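Local coordinates for protein phosphopantetheine adenylyltransferase (Archaeoglobus fulgidus, PDB 3DO8) that probably transfers an adenylyl group from ATP to 4'-phosphopantetheine, reversibly, giving dephospho-CoA and pyrophosphate in coenzyme A biosynthesis, at residues Leu90-Pro94 with Glu95-Met99; Ala100-Ile103 with Asn104-Glu108. All coordinates share one frame; numbering follows the deposited sequence.

Contact 1: Leu90-Pro94 with Glu95-Met99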
# COMPACT_ATOMS: atom_id res chain seq x y z
N LEU A 90 1.67 -2.35 -8.15
CA LEU A 90 2.45 -3.53 -7.84
C LEU A 90 2.65 -3.51 -6.33
O LEU A 90 3.28 -2.59 -5.79
CB LEU A 90 3.80 -3.48 -8.55
CG LEU A 90 4.87 -4.56 -8.24
CD1 LEU A 90 4.37 -6.01 -8.32
CD2 LEU A 90 6.14 -4.32 -9.13
N VAL A 91 2.05 -4.49 -5.66
CA VAL A 91 2.03 -4.58 -4.21
C VAL A 91 3.16 -5.51 -3.79
O VAL A 91 3.21 -6.66 -4.24
CB VAL A 91 0.68 -5.10 -3.66
CG1 VAL A 91 0.81 -5.34 -2.12
CG2 VAL A 91 -0.42 -4.10 -3.99
N VAL A 92 4.05 -4.99 -2.94
CA VAL A 92 5.26 -5.68 -2.53
C VAL A 92 5.53 -5.53 -1.04
O VAL A 92 4.93 -4.73 -0.38
CB VAL A 92 6.50 -5.17 -3.34
CG1 VAL A 92 6.31 -5.53 -4.79
CG2 VAL A 92 6.72 -3.70 -3.15
N SER A 93 6.41 -6.38 -0.53
CA SER A 93 6.85 -6.34 0.85
C SER A 93 8.26 -5.79 0.88
O SER A 93 8.85 -5.53 -0.17
CB SER A 93 6.85 -7.75 1.42
OG SER A 93 7.92 -8.48 0.89
N PRO A 94 8.83 -5.60 2.07
CA PRO A 94 10.24 -5.17 2.10
C PRO A 94 11.19 -6.13 1.40
O PRO A 94 12.19 -5.68 0.84
CB PRO A 94 10.54 -5.06 3.60
CG PRO A 94 9.18 -4.80 4.22
CD PRO A 94 8.23 -5.65 3.42
N GLU A 95 10.83 -7.40 1.35
CA GLU A 95 11.66 -8.43 0.74
C GLU A 95 11.63 -8.37 -0.78
O GLU A 95 12.57 -8.85 -1.45
CB GLU A 95 11.22 -9.83 1.18
CG GLU A 95 11.45 -10.12 2.65
CD GLU A 95 11.06 -11.55 3.03
OE1 GLU A 95 10.72 -12.36 2.13
OE2 GLU A 95 11.09 -11.86 4.25
N THR A 96 10.58 -7.77 -1.32
CA THR A 96 10.40 -7.73 -2.79
C THR A 96 10.44 -6.29 -3.36
O THR A 96 10.29 -6.07 -4.56
CB THR A 96 9.12 -8.48 -3.21
OG1 THR A 96 8.00 -7.99 -2.46
CG2 THR A 96 9.27 -9.98 -2.94
N TYR A 97 10.70 -5.32 -2.50
CA TYR A 97 10.70 -3.92 -2.93
C TYR A 97 11.86 -3.58 -3.89
O TYR A 97 11.66 -2.88 -4.88
CB TYR A 97 10.71 -3.01 -1.70
CG TYR A 97 10.74 -1.53 -2.00
CD1 TYR A 97 9.69 -0.89 -2.63
CD2 TYR A 97 11.82 -0.77 -1.64
CE1 TYR A 97 9.73 0.47 -2.90
CE2 TYR A 97 11.87 0.58 -1.89
CZ TYR A 97 10.82 1.20 -2.52
OH TYR A 97 10.87 2.55 -2.77
N GLU A 98 13.06 -4.09 -3.62
CA GLU A 98 14.17 -3.81 -4.53
C GLU A 98 13.84 -4.35 -5.92
O GLU A 98 14.17 -3.71 -6.94
CB GLU A 98 15.47 -4.41 -3.99
CG GLU A 98 16.01 -3.58 -2.84
CD GLU A 98 17.14 -4.28 -2.07
OE1 GLU A 98 16.87 -5.32 -1.43
OE2 GLU A 98 18.27 -3.77 -2.10
N MET A 99 13.19 -5.50 -6.00
CA MET A 99 12.86 -6.09 -7.29
C MET A 99 11.81 -5.21 -7.99
O MET A 99 11.85 -5.04 -9.21
CB MET A 99 12.40 -7.53 -7.20
CG MET A 99 12.11 -8.19 -8.56
SD MET A 99 13.62 -8.55 -9.54
CE MET A 99 13.02 -8.31 -11.23
O HOH W 1 13.96 -5.81 -1.38
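Ser93 and Thr96 are bound together twice across a type I beta turn, residues 93-96, which leads from strand 89-92 into helix 97-110 of a beta-alpha-beta unit. The Ser93 backbone N-H points at Thr96 OG1, 3.0 Å away and nearly straight at 161°, while Thr96 N returns a bond of 3.1 Å to Ser93 O, reaching that carbonyl from above its plane. Thr96 OG1 can take the Ser93 N-H because chi1 of 52° sets it between its own backbone N and carbonyl carbon; the methyl CG2 lies anti to the carbonyl carbon, beside the backbone N. The same hydroxyl oxygen also lies against Val92, 3.3 Å from its CB. Serine suits the start of the turn because Ser93 OG, one bond from CB, is near enough to receive a weak bond from Glu95 N. The ring of Pro94 restrains phi to a value the turn uses, and its carbonyl is taken by a water that also bonds to Glu98 N and Glu98 OE1.

Val92 CG2 approaches the edge of the Tyr97 ring, 4.1 Å from CD1. With CG anti to the backbone N (chi1 179°), the ring extends away from the turn, and its OH bonds to Asp121 of the second subunit. A valine in place of Thr96 would probably leave the Ser93 N-H without its acceptor, the turn then resting mainly on the backbone bond. The chemistry thus implies a turn whose backbone donors are met by short hydroxyl side chains and a carbonyl, with apolar Val92 packed against hydroxyl and ring edge.

Contact 2: Ala100-Ile103 with Asn104-Glu108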
# COMPACT_ATOMS: atom_id res chain seq x y z
N ALA A 100 10.87 -4.66 -7.22
CA ALA A 100 9.89 -3.71 -7.79
C ALA A 100 10.59 -2.51 -8.44
O ALA A 100 10.21 -2.06 -9.52
CB ALA A 100 8.96 -3.20 -6.72
N LEU A 101 11.58 -1.95 -7.76
CA LEU A 101 12.30 -0.83 -8.36
C LEU A 101 12.98 -1.26 -9.67
O LEU A 101 12.97 -0.51 -10.65
CB LEU A 101 13.34 -0.27 -7.41
CG LEU A 101 12.75 0.34 -6.12
CD1 LEU A 101 13.92 0.67 -5.17
CD2 LEU A 101 11.86 1.55 -6.39
N LYS A 102 13.53 -2.46 -9.67
CA LYS A 102 14.17 -3.04 -10.87
C LYS A 102 13.16 -3.22 -12.03
O LYS A 102 13.46 -2.93 -13.21
CB LYS A 102 14.88 -4.36 -10.54
CG LYS A 102 15.57 -5.04 -11.69
CD LYS A 102 16.74 -4.26 -12.16
CE LYS A 102 17.73 -5.15 -12.92
NZ LYS A 102 18.94 -4.37 -13.27
N ILE A 103 11.99 -3.72 -11.67
CA ILE A 103 10.88 -3.84 -12.63
C ILE A 103 10.60 -2.49 -13.33
O ILE A 103 10.53 -2.43 -14.56
CB ILE A 103 9.62 -4.44 -11.97
CG1 ILE A 103 9.81 -5.95 -11.69
CG2 ILE A 103 8.39 -4.19 -12.84
CD1 ILE A 103 8.86 -6.58 -10.65
N ASN A 104 10.48 -1.41 -12.56
CA ASN A 104 10.20 -0.11 -13.17
C ASN A 104 11.39 0.39 -14.00
O ASN A 104 11.19 1.00 -15.05
CB ASN A 104 9.79 0.94 -12.14
CG ASN A 104 8.30 0.92 -11.88
OD1 ASN A 104 7.53 0.39 -12.73
ND2 ASN A 104 7.86 1.52 -10.78
N GLN A 105 12.61 0.08 -13.57
CA GLN A 105 13.81 0.50 -14.33
C GLN A 105 13.79 -0.15 -15.69
O GLN A 105 13.98 0.53 -16.73
CB GLN A 105 15.09 0.15 -13.58
CG GLN A 105 15.33 1.03 -12.41
CD GLN A 105 16.41 0.53 -11.48
OE1 GLN A 105 17.04 -0.51 -11.71
NE2 GLN A 105 16.65 1.28 -10.40
N LYS A 106 13.50 -1.45 -15.70
CA LYS A 106 13.44 -2.20 -16.97
C LYS A 106 12.25 -1.78 -17.83
O LYS A 106 12.36 -1.72 -19.05
CB LYS A 106 13.42 -3.71 -16.76
CG LYS A 106 14.72 -4.24 -16.26
CD LYS A 106 15.73 -4.23 -17.38
CE LYS A 106 17.08 -4.52 -16.91
NZ LYS A 106 18.01 -4.30 -18.05
N ARG A 107 11.11 -1.55 -17.21
CA ARG A 107 9.98 -1.03 -17.97
C ARG A 107 10.37 0.27 -18.66
O ARG A 107 10.09 0.46 -19.84
CB ARG A 107 8.75 -0.85 -17.09
CG ARG A 107 8.10 -2.18 -16.74
CD ARG A 107 6.89 -2.03 -15.85
NE ARG A 107 5.77 -1.35 -16.51
CZ ARG A 107 4.77 -1.94 -17.17
NH1 ARG A 107 4.71 -3.25 -17.31
NH2 ARG A 107 3.78 -1.20 -17.68
N GLU A 108 11.04 1.16 -17.93
CA GLU A 108 11.44 2.43 -18.57
C GLU A 108 12.38 2.17 -19.74
O GLU A 108 12.26 2.81 -20.80
CB GLU A 108 12.04 3.41 -17.57
CG GLU A 108 12.32 4.78 -18.21
CD GLU A 108 12.65 5.87 -17.19
OE1 GLU A 108 12.90 5.55 -16.03
OE2 GLU A 108 12.68 7.07 -17.58
O HOH W 2 18.04 -1.79 -13.87
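Helix 97-110 is the crossover helix of a beta-alpha-beta unit in this cytidylyltransferase-like fold, and residues 100-108 form its middle turns. Backbone i to i+4 bonds run through the segment, among them Lys106 N to Lys102 O at 2.9 Å and Arg107 N to Ile103 O at 2.9 Å. Side chains one turn apart sort by face. Small Ala100 and branched, apolar Ile103 face the sheet, where their residue types suit a buried place.

Ile103 and Arg107 run side by side, pointing the same way, with Ile103 CG2 4.0 Å from Arg107 CD. The aliphatic part of Arg107 thus lies against isoleucine, and a bend at chi3 (67°) turns the guanidinium aside to a salt bridge with Asp86 and bonds to the carbonyls of Arg113, Thr82 and Val85. Asn104, also buried, sends its ND2 to Ile115 O; an amide suits a place where a backbone carbonyl must be met.

The outer face carries long polar chains. Lys102 and Lys106 lie alongside each other, their NZ atoms 4.9 Å apart, a like-charge closeness that the salt bridge of Lys106 to Glu109 probably eases. Gln105 crosses Lys102 at about a right angle, with OE1 3.8 Å from Lys102 CD. One water joins this pair, accepting from Lys102 NZ at 2.8 Å and donating to Gln105 OE1 at 2.7 Å.

Contact 1 closes the turn that starts helix 97-110, and contact 2 continues along the same helix, their centres about 12 Å apart. They meet on the face turned to the sheet: Leu90 CD2 of contact 1 lies 3.8 Å from Ile103 CD1 and 3.9 Å from Ala100 CB of contact 2, and Val92 CG1 is 4.0 Å from that same Ala100 CB. The turn at 93-96 therefore brings the helix back over the strand it has just left, before the chain passes on to strand 116-121. Both contacts also reach the second subunit, through Tyr97 in the first and through Leu101 and Asn104 in the second.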